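PDB 3OJO: Cap5O from Staphylococcus aureus, which probably oxidises UDP-N-acetyl-mannosamine with NAD as the cofactor, a dehydrogenase step in the biosynthesis of capsular polysaccharide. Local coordinates for residues E172-T184 and Y195-A208. Numbering follows the deposited sequence.
Sequences ELVHNNRIIGGVT and YRTFVQGEMIETDA
Strands 178-182 and 203-207 pair in parallel, Arg178 beside Met203 and Gly182 beside Asp207. Arg178 N bonds Glu202 O at 2.7 Å and Arg178 O takes Ile204 N. The ladder continues through Ile180 and Gly182 and ends with Ala208 N on Gly182 O. Ahead of the strands, Val174 O at the end of helix 169-175 accepts two amides, Gln200 N at 2.9 Å and Gly201 N at 3.1 Å. Asn177 OD1 takes Glu202 N, which comes from above the amide plane.

Arg178 carries the side-chain contact. A bend at chi3 (-95°) lays its guanidinium flat over one face of the Tyr195 ring, with planes 10° apart. Its CD sits over the same ring, 3.9 Å from the centroid. Arg178 NH2 bonds Leu173 O in the guanidinium plane, and Arg178 NH1 forms a salt bridge with Glu162. These bonds and the stack fix the rotation of the group. Ile180 CD1 reaches Tyr195 CD1 at 3.7 Å and also meets Met203 SD. Phe198 turns its ring edge to Leu173 O and Val174 CG2.

The pair forms a beta-alpha-beta unit with helix 185-195 at one edge of the mixed sheet of the Rossmann-type NAD-binding fold, where 203-207 is the outermost strand of this chain. Strand 178-182 runs antiparallel to strand 156-159 on its other side. Helix 23-32 packs on Leu173, Val174 and Phe198. Helix 208-238 packs on Ile179, and Met249 of the second subunit touches Ile179, Ile204 and Thr206.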
ATOM      1  N   GLU B 172      12.922   3.462  24.842  1.00 42.41           N
ATOM      2  CA  GLU B 172      12.051   3.898  23.747  1.00 40.72           C
ATOM      3  C   GLU B 172      11.392   5.265  24.051  1.00 43.39           C
ATOM      4  O   GLU B 172      11.357   6.108  23.194  1.00 41.12           O
ATOM      5  CB  GLU B 172      11.018   2.804  23.460  1.00 41.89           C
ATOM      6  CG  GLU B 172       9.960   3.152  22.428  1.00 58.23           C
ATOM      7  CD  GLU B 172      10.202   2.646  21.022  1.00 89.66           C
ATOM      8  OE1 GLU B 172      11.375   2.383  20.670  1.00 93.01           O
ATOM      9  OE2 GLU B 172       9.216   2.555  20.255  1.00 91.16           O
ATOM     10  N   LEU B 173      10.950   5.495  25.285  1.00 43.01           N
ATOM     11  CA  LEU B 173      10.319   6.733  25.731  1.00 44.43           C
ATOM     12  C   LEU B 173      11.265   7.945  25.638  1.00 51.04           C
ATOM     13  O   LEU B 173      10.820   9.032  25.285  1.00 51.41           O
ATOM     14  CB  LEU B 173       9.854   6.506  27.182  1.00 45.00           C
ATOM     15  CG  LEU B 173       8.508   7.072  27.686  1.00 49.33           C
ATOM     16  CD1 LEU B 173       7.345   6.723  26.772  1.00 48.79           C
ATOM     17  CD2 LEU B 173       8.213   6.532  29.076  1.00 50.78           C
ATOM     18  N   VAL B 174      12.569   7.736  25.896  1.00 48.76           N
ATOM     19  CA  VAL B 174      13.621   8.753  25.868  1.00 48.60           C
ATOM     20  C   VAL B 174      14.128   9.086  24.439  1.00 54.01           C
ATOM     21  O   VAL B 174      14.167  10.265  24.057  1.00 52.37           O
ATOM     22  CB  VAL B 174      14.786   8.346  26.839  1.00 52.06           C
ATOM     23  CG1 VAL B 174      16.045   9.181  26.617  1.00 51.89           C
ATOM     24  CG2 VAL B 174      14.352   8.458  28.291  1.00 51.59           C
ATOM     25  N   HIS B 175      14.544   8.048  23.678  1.00 52.37           N
ATOM     26  CA  HIS B 175      15.177   8.149  22.358  1.00 53.27           C
ATOM     27  C   HIS B 175      14.321   8.235  21.094  1.00 59.76           C
ATOM     28  O   HIS B 175      14.844   8.616  20.043  1.00 61.12           O
ATOM     29  CB  HIS B 175      16.300   7.118  22.218  1.00 54.32           C
ATOM     30  CG  HIS B 175      17.347   7.256  23.273  1.00 58.27           C
ATOM     31  ND1 HIS B 175      17.488   6.316  24.276  1.00 60.12           N
ATOM     32  CD2 HIS B 175      18.231   8.259  23.482  1.00 60.37           C
ATOM     33  CE1 HIS B 175      18.472   6.759  25.043  1.00 59.71           C
ATOM     34  NE2 HIS B 175      18.940   7.929  24.612  1.00 60.22           N
ATOM     35  N   ASN B 176      13.031   7.903  21.177  1.00 55.77           N
ATOM     36  CA  ASN B 176      12.145   7.992  20.025  1.00 55.93           C
ATOM     37  C   ASN B 176      11.841   9.429  19.668  1.00 58.09           C
ATOM     38  O   ASN B 176      11.660  10.267  20.557  1.00 58.10           O
ATOM     39  CB  ASN B 176      10.799   7.303  20.311  1.00 61.30           C
ATOM     40  CG  ASN B 176      10.699   5.852  19.948  1.00101.51           C
ATOM     41  OD1 ASN B 176      11.694   5.160  19.705  1.00103.13           O
ATOM     42  ND2 ASN B 176       9.470   5.361  19.909  1.00 98.34           N
ATOM     43  N   ASN B 177      11.688   9.683  18.359  1.00 53.10           N
ATOM     44  CA  ASN B 177      11.237  10.956  17.826  1.00 51.71           C
ATOM     45  C   ASN B 177       9.761  11.060  18.196  1.00 56.05           C
ATOM     46  O   ASN B 177       9.050  10.057  18.251  1.00 55.45           O
ATOM     47  CB  ASN B 177      11.436  11.040  16.323  1.00 46.12           C
ATOM     48  CG  ASN B 177      12.873  11.060  15.876  1.00 70.95           C
ATOM     49  OD1 ASN B 177      13.815  11.134  16.667  1.00 65.18           O
ATOM     50  ND2 ASN B 177      13.073  11.024  14.576  1.00 68.46           N
ATOM     51  N   ARG B 178       9.326  12.255  18.521  1.00 52.44           N
ATOM     52  CA  ARG B 178       8.012  12.478  19.053  1.00 50.85           C
ATOM     53  C   ARG B 178       7.252  13.512  18.256  1.00 54.97           C
ATOM     54  O   ARG B 178       7.810  14.554  17.913  1.00 57.18           O
ATOM     55  CB  ARG B 178       8.214  12.960  20.489  1.00 49.20           C
ATOM     56  CG  ARG B 178       7.089  12.616  21.414  1.00 62.03           C
ATOM     57  CD  ARG B 178       7.471  12.873  22.853  1.00 65.85           C
ATOM     58  NE  ARG B 178       7.973  11.659  23.497  1.00 68.56           N
ATOM     59  CZ  ARG B 178       7.195  10.734  24.045  1.00 69.16           C
ATOM     60  NH1 ARG B 178       5.873  10.857  24.003  1.00 38.27           N
ATOM     61  NH2 ARG B 178       7.733   9.670  24.629  1.00 60.23           N
ATOM     62  N   ILE B 179       5.969  13.246  17.998  1.00 48.00           N
ATOM     63  CA  ILE B 179       5.092  14.176  17.319  1.00 46.80           C
ATOM     64  C   ILE B 179       4.347  14.999  18.391  1.00 51.43           C
ATOM     65  O   ILE B 179       3.691  14.424  19.263  1.00 50.09           O
ATOM     66  CB  ILE B 179       4.135  13.445  16.336  1.00 49.34           C
ATOM     67  CG1 ILE B 179       4.922  12.780  15.184  1.00 48.42           C
ATOM     68  CG2 ILE B 179       3.047  14.388  15.812  1.00 50.05           C
ATOM     69  CD1 ILE B 179       4.145  11.872  14.350  1.00 51.51           C
ATOM     70  N   ILE B 180       4.481  16.348  18.330  1.00 48.03           N
ATOM     71  CA  ILE B 180       3.813  17.273  19.241  1.00 46.87           C
ATOM     72  C   ILE B 180       2.772  17.986  18.391  1.00 50.99           C
ATOM     73  O   ILE B 180       3.133  18.865  17.602  1.00 51.96           O
ATOM     74  CB  ILE B 180       4.802  18.285  19.931  1.00 49.79           C
ATOM     75  CG1 ILE B 180       6.092  17.617  20.532  1.00 49.86           C
ATOM     76  CG2 ILE B 180       4.085  19.242  20.914  1.00 48.53           C
ATOM     77  CD1 ILE B 180       5.931  16.714  21.725  1.00 52.70           C
ATOM     78  N   GLY B 181       1.510  17.569  18.528  1.00 45.73           N
ATOM     79  CA  GLY B 181       0.383  18.140  17.807  1.00 44.67           C
ATOM     80  C   GLY B 181      -0.426  19.086  18.668  1.00 49.40           C
ATOM     81  O   GLY B 181      -1.323  18.648  19.395  1.00 48.89           O
ATOM     82  N   GLY B 182      -0.112  20.384  18.589  1.00 46.58           N
ATOM     83  CA  GLY B 182      -0.819  21.417  19.336  1.00 46.28           C
ATOM     84  C   GLY B 182      -2.021  21.965  18.587  1.00 50.68           C
ATOM     85  O   GLY B 182      -2.030  21.993  17.352  1.00 49.26           O
ATOM     86  N   VAL B 183      -3.053  22.402  19.335  1.00 48.28           N
ATOM     87  CA  VAL B 183      -4.261  22.986  18.739  1.00 48.75           C
ATOM     88  C   VAL B 183      -3.897  24.376  18.198  1.00 57.52           C
ATOM     89  O   VAL B 183      -4.409  24.786  17.151  1.00 58.68           O
ATOM     90  CB  VAL B 183      -5.456  23.003  19.731  1.00 51.22           C
ATOM     91  CG1 VAL B 183      -6.678  23.709  19.140  1.00 50.62           C
ATOM     92  CG2 VAL B 183      -5.823  21.595  20.140  1.00 50.84           C
ATOM     93  N   THR B 184      -2.977  25.070  18.906  1.00 54.56           N
ATOM     94  CA  THR B 184      -2.420  26.377  18.559  1.00 54.64           C
ATOM     95  C   THR B 184      -0.893  26.243  18.594  1.00 61.46           C
ATOM     96  O   THR B 184      -0.366  25.232  19.083  1.00 62.46           O
ATOM     97  CB  THR B 184      -2.893  27.478  19.545  1.00 58.11           C
ATOM     98  OG1 THR B 184      -2.257  27.313  20.823  1.00 54.37           O
ATOM     99  CG2 THR B 184      -4.416  27.561  19.678  1.00 52.90           C
ATOM    100  N   TYR B 195       7.787  17.435  27.489  1.00 49.99           N
ATOM    101  CA  TYR B 195       8.660  16.358  27.021  1.00 48.62           C
ATOM    102  C   TYR B 195      10.158  16.598  27.105  1.00 55.03           C
ATOM    103  O   TYR B 195      10.923  15.637  27.228  1.00 54.58           O
ATOM    104  CB  TYR B 195       8.199  15.850  25.651  1.00 47.48           C
ATOM    105  CG  TYR B 195       6.855  15.155  25.741  1.00 46.05           C
ATOM    106  CD1 TYR B 195       5.700  15.762  25.254  1.00 46.65           C
ATOM    107  CD2 TYR B 195       6.723  13.927  26.389  1.00 45.93           C
ATOM    108  CE1 TYR B 195       4.455  15.144  25.372  1.00 46.63           C
ATOM    109  CE2 TYR B 195       5.482  13.303  26.514  1.00 45.69           C
ATOM    110  CZ  TYR B 195       4.355  13.906  25.991  1.00 52.15           C
ATOM    111  OH  TYR B 195       3.135  13.281  26.110  1.00 53.96           O
ATOM    112  N   ARG B 196      10.567  17.876  27.109  1.00 54.77           N
ATOM    113  CA  ARG B 196      11.966  18.326  27.207  1.00 56.02           C
ATOM    114  C   ARG B 196      12.676  17.743  28.451  1.00 58.08           C
ATOM    115  O   ARG B 196      13.901  17.612  28.440  1.00 57.76           O
ATOM    116  CB  ARG B 196      12.004  19.861  27.246  1.00 60.55           C
ATOM    117  CG  ARG B 196      13.215  20.491  26.558  1.00 78.16           C
ATOM    118  CD  ARG B 196      12.947  21.929  26.115  1.00 92.41           C
ATOM    119  NE  ARG B 196      12.618  22.823  27.232  1.00103.29           N
ATOM    120  CZ  ARG B 196      11.705  23.791  27.180  1.00118.75           C
ATOM    121  NH1 ARG B 196      11.021  24.010  26.062  1.00106.38           N
ATOM    122  NH2 ARG B 196      11.472  24.548  28.243  1.00104.17           N
ATOM    123  N   THR B 197      11.875  17.361  29.489  1.00 52.73           N
ATOM    124  CA  THR B 197      12.262  16.773  30.778  1.00 51.30           C
ATOM    125  C   THR B 197      13.190  15.567  30.630  1.00 53.58           C
ATOM    126  O   THR B 197      14.127  15.434  31.416  1.00 52.33           O
ATOM    127  CB  THR B 197      10.976  16.430  31.602  1.00 58.80           C
ATOM    128  OG1 THR B 197      10.104  17.566  31.658  1.00 53.64           O
ATOM    129  CG2 THR B 197      11.273  15.937  33.035  1.00 56.62           C
ATOM    130  N   PHE B 198      12.935  14.692  29.629  1.00 50.86           N
ATOM    131  CA  PHE B 198      13.718  13.462  29.412  1.00 50.50           C
ATOM    132  C   PHE B 198      13.863  13.078  27.940  1.00 53.86           C
ATOM    133  O   PHE B 198      14.692  12.220  27.627  1.00 53.08           O
ATOM    134  CB  PHE B 198      13.092  12.280  30.195  1.00 52.50           C
ATOM    135  CG  PHE B 198      11.684  11.934  29.758  1.00 54.20           C
ATOM    136  CD1 PHE B 198      10.586  12.600  30.299  1.00 56.14           C
ATOM    137  CD2 PHE B 198      11.458  10.978  28.768  1.00 55.93           C
ATOM    138  CE1 PHE B 198       9.296  12.314  29.858  1.00 56.62           C
ATOM    139  CE2 PHE B 198      10.160  10.688  28.338  1.00 57.84           C
ATOM    140  CZ  PHE B 198       9.092  11.357  28.890  1.00 55.59           C
ATOM    141  N   VAL B 199      13.027  13.650  27.049  1.00 52.29           N
ATOM    142  CA  VAL B 199      13.081  13.302  25.618  1.00 53.23           C
ATOM    143  C   VAL B 199      14.355  13.854  24.956  1.00 60.75           C
ATOM    144  O   VAL B 199      14.554  15.075  24.879  1.00 60.34           O
ATOM    145  CB  VAL B 199      11.776  13.595  24.799  1.00 55.88           C
ATOM    146  CG1 VAL B 199      11.934  13.212  23.324  1.00 55.40           C
ATOM    147  CG2 VAL B 199      10.576  12.882  25.403  1.00 55.34           C
ATOM    148  N   GLN B 200      15.207  12.919  24.504  1.00 59.43           N
ATOM    149  CA  GLN B 200      16.455  13.161  23.785  1.00 60.14           C
ATOM    150  C   GLN B 200      16.223  13.025  22.276  1.00 64.63           C
ATOM    151  O   GLN B 200      17.004  13.554  21.481  1.00 64.80           O
ATOM    152  CB  GLN B 200      17.551  12.194  24.268  1.00 62.00           C
ATOM    153  CG  GLN B 200      18.275  12.699  25.515  1.00 79.52           C
ATOM    154  CD  GLN B 200      19.009  11.600  26.244  1.00106.52           C
ATOM    155  OE1 GLN B 200      20.014  11.052  25.765  1.00103.80           O
ATOM    156  NE2 GLN B 200      18.548  11.289  27.449  1.00100.56           N
ATOM    157  N   GLY B 201      15.137  12.345  21.904  1.00 60.76           N
ATOM    158  CA  GLY B 201      14.724  12.166  20.522  1.00 59.40           C
ATOM    159  C   GLY B 201      14.244  13.479  19.932  1.00 61.35           C
ATOM    160  O   GLY B 201      14.082  14.466  20.648  1.00 59.77           O
ATOM    161  N   GLU B 202      14.038  13.507  18.618  1.00 58.46           N
ATOM    162  CA  GLU B 202      13.589  14.696  17.896  1.00 57.76           C
ATOM    163  C   GLU B 202      12.126  14.962  18.225  1.00 60.13           C
ATOM    164  O   GLU B 202      11.359  14.022  18.387  1.00 59.70           O
ATOM    165  CB  GLU B 202      13.789  14.468  16.383  1.00 59.12           C
ATOM    166  CG  GLU B 202      13.362  15.595  15.453  1.00 70.21           C
ATOM    167  CD  GLU B 202      13.189  15.207  13.992  1.00 97.13           C
ATOM    168  OE1 GLU B 202      12.393  15.877  13.292  1.00 92.23           O
ATOM    169  OE2 GLU B 202      13.846  14.235  13.545  1.00 90.78           O
ATOM    170  N   MET B 203      11.747  16.231  18.342  1.00 55.68           N
ATOM    171  CA  MET B 203      10.367  16.601  18.587  1.00 55.28           C
ATOM    172  C   MET B 203       9.827  17.302  17.354  1.00 57.72           C
ATOM    173  O   MET B 203      10.261  18.403  17.017  1.00 58.08           O
ATOM    174  CB  MET B 203      10.220  17.451  19.847  1.00 58.09           C
ATOM    175  CG  MET B 203      10.598  16.702  21.090  1.00 62.65           C
ATOM    176  SD  MET B 203       9.804  17.430  22.521  1.00 67.50           S
ATOM    177  CE  MET B 203      11.142  17.355  23.657  1.00 64.17           C
ATOM    178  N   ILE B 204       8.950  16.610  16.632  1.00 52.22           N
ATOM    179  CA  ILE B 204       8.334  17.089  15.403  1.00 50.55           C
ATOM    180  C   ILE B 204       7.147  17.965  15.803  1.00 53.49           C
ATOM    181  O   ILE B 204       6.266  17.525  16.549  1.00 54.37           O
ATOM    182  CB  ILE B 204       7.976  15.911  14.426  1.00 53.06           C
ATOM    183  CG1 ILE B 204       9.229  15.151  13.941  1.00 53.49           C
ATOM    184  CG2 ILE B 204       7.224  16.402  13.211  1.00 52.51           C
ATOM    185  CD1 ILE B 204       9.731  14.094  14.829  1.00 59.34           C
ATOM    186  N   GLU B 205       7.170  19.219  15.355  1.00 48.03           N
ATOM    187  CA  GLU B 205       6.145  20.205  15.649  1.00 47.49           C
ATOM    188  C   GLU B 205       5.137  20.242  14.539  1.00 50.75           C
ATOM    189  O   GLU B 205       5.505  20.387  13.374  1.00 51.92           O
ATOM    190  CB  GLU B 205       6.754  21.601  15.824  1.00 49.00           C
ATOM    191  CG  GLU B 205       7.734  21.715  16.980  1.00 64.26           C
ATOM    192  CD  GLU B 205       8.448  23.048  17.042  1.00 82.20           C
ATOM    193  OE1 GLU B 205       7.855  24.060  16.598  1.00 58.56           O
ATOM    194  OE2 GLU B 205       9.609  23.075  17.515  1.00 78.98           O
ATOM    195  N   THR B 206       3.854  20.147  14.902  1.00 45.01           N
ATOM    196  CA  THR B 206       2.738  20.179  13.960  1.00 43.42           C
ATOM    197  C   THR B 206       1.458  20.511  14.697  1.00 44.26           C
ATOM    198  O   THR B 206       1.499  20.667  15.906  1.00 43.76           O
ATOM    199  CB  THR B 206       2.671  18.869  13.125  1.00 50.02           C
ATOM    200  OG1 THR B 206       1.577  18.988  12.233  1.00 46.64           O
ATOM    201  CG2 THR B 206       2.517  17.599  13.975  1.00 49.90           C
ATOM    202  N   ASP B 207       0.333  20.629  13.985  1.00 41.24           N
ATOM    203  CA  ASP B 207      -0.947  20.861  14.635  1.00 42.37           C
ATOM    204  C   ASP B 207      -1.619  19.507  14.986  1.00 47.11           C
ATOM    205  O   ASP B 207      -1.269  18.463  14.419  1.00 47.19           O
ATOM    206  CB  ASP B 207      -1.859  21.809  13.820  1.00 45.10           C
ATOM    207  CG  ASP B 207      -2.336  21.271  12.475  1.00 51.49           C
ATOM    208  OD1 ASP B 207      -1.851  20.192  12.058  1.00 48.72           O
ATOM    209  OD2 ASP B 207      -3.254  21.889  11.883  1.00 52.55           O
ATOM    210  N   ALA B 208      -2.539  19.541  15.953  1.00 44.24           N
ATOM    211  CA  ALA B 208      -3.244  18.382  16.483  1.00 43.80           C
ATOM    212  C   ALA B 208      -3.879  17.488  15.405  1.00 48.01           C
ATOM    213  O   ALA B 208      -3.674  16.276  15.453  1.00 50.63           O
ATOM    214  CB  ALA B 208      -4.270  18.816  17.517  1.00 43.80           C
TER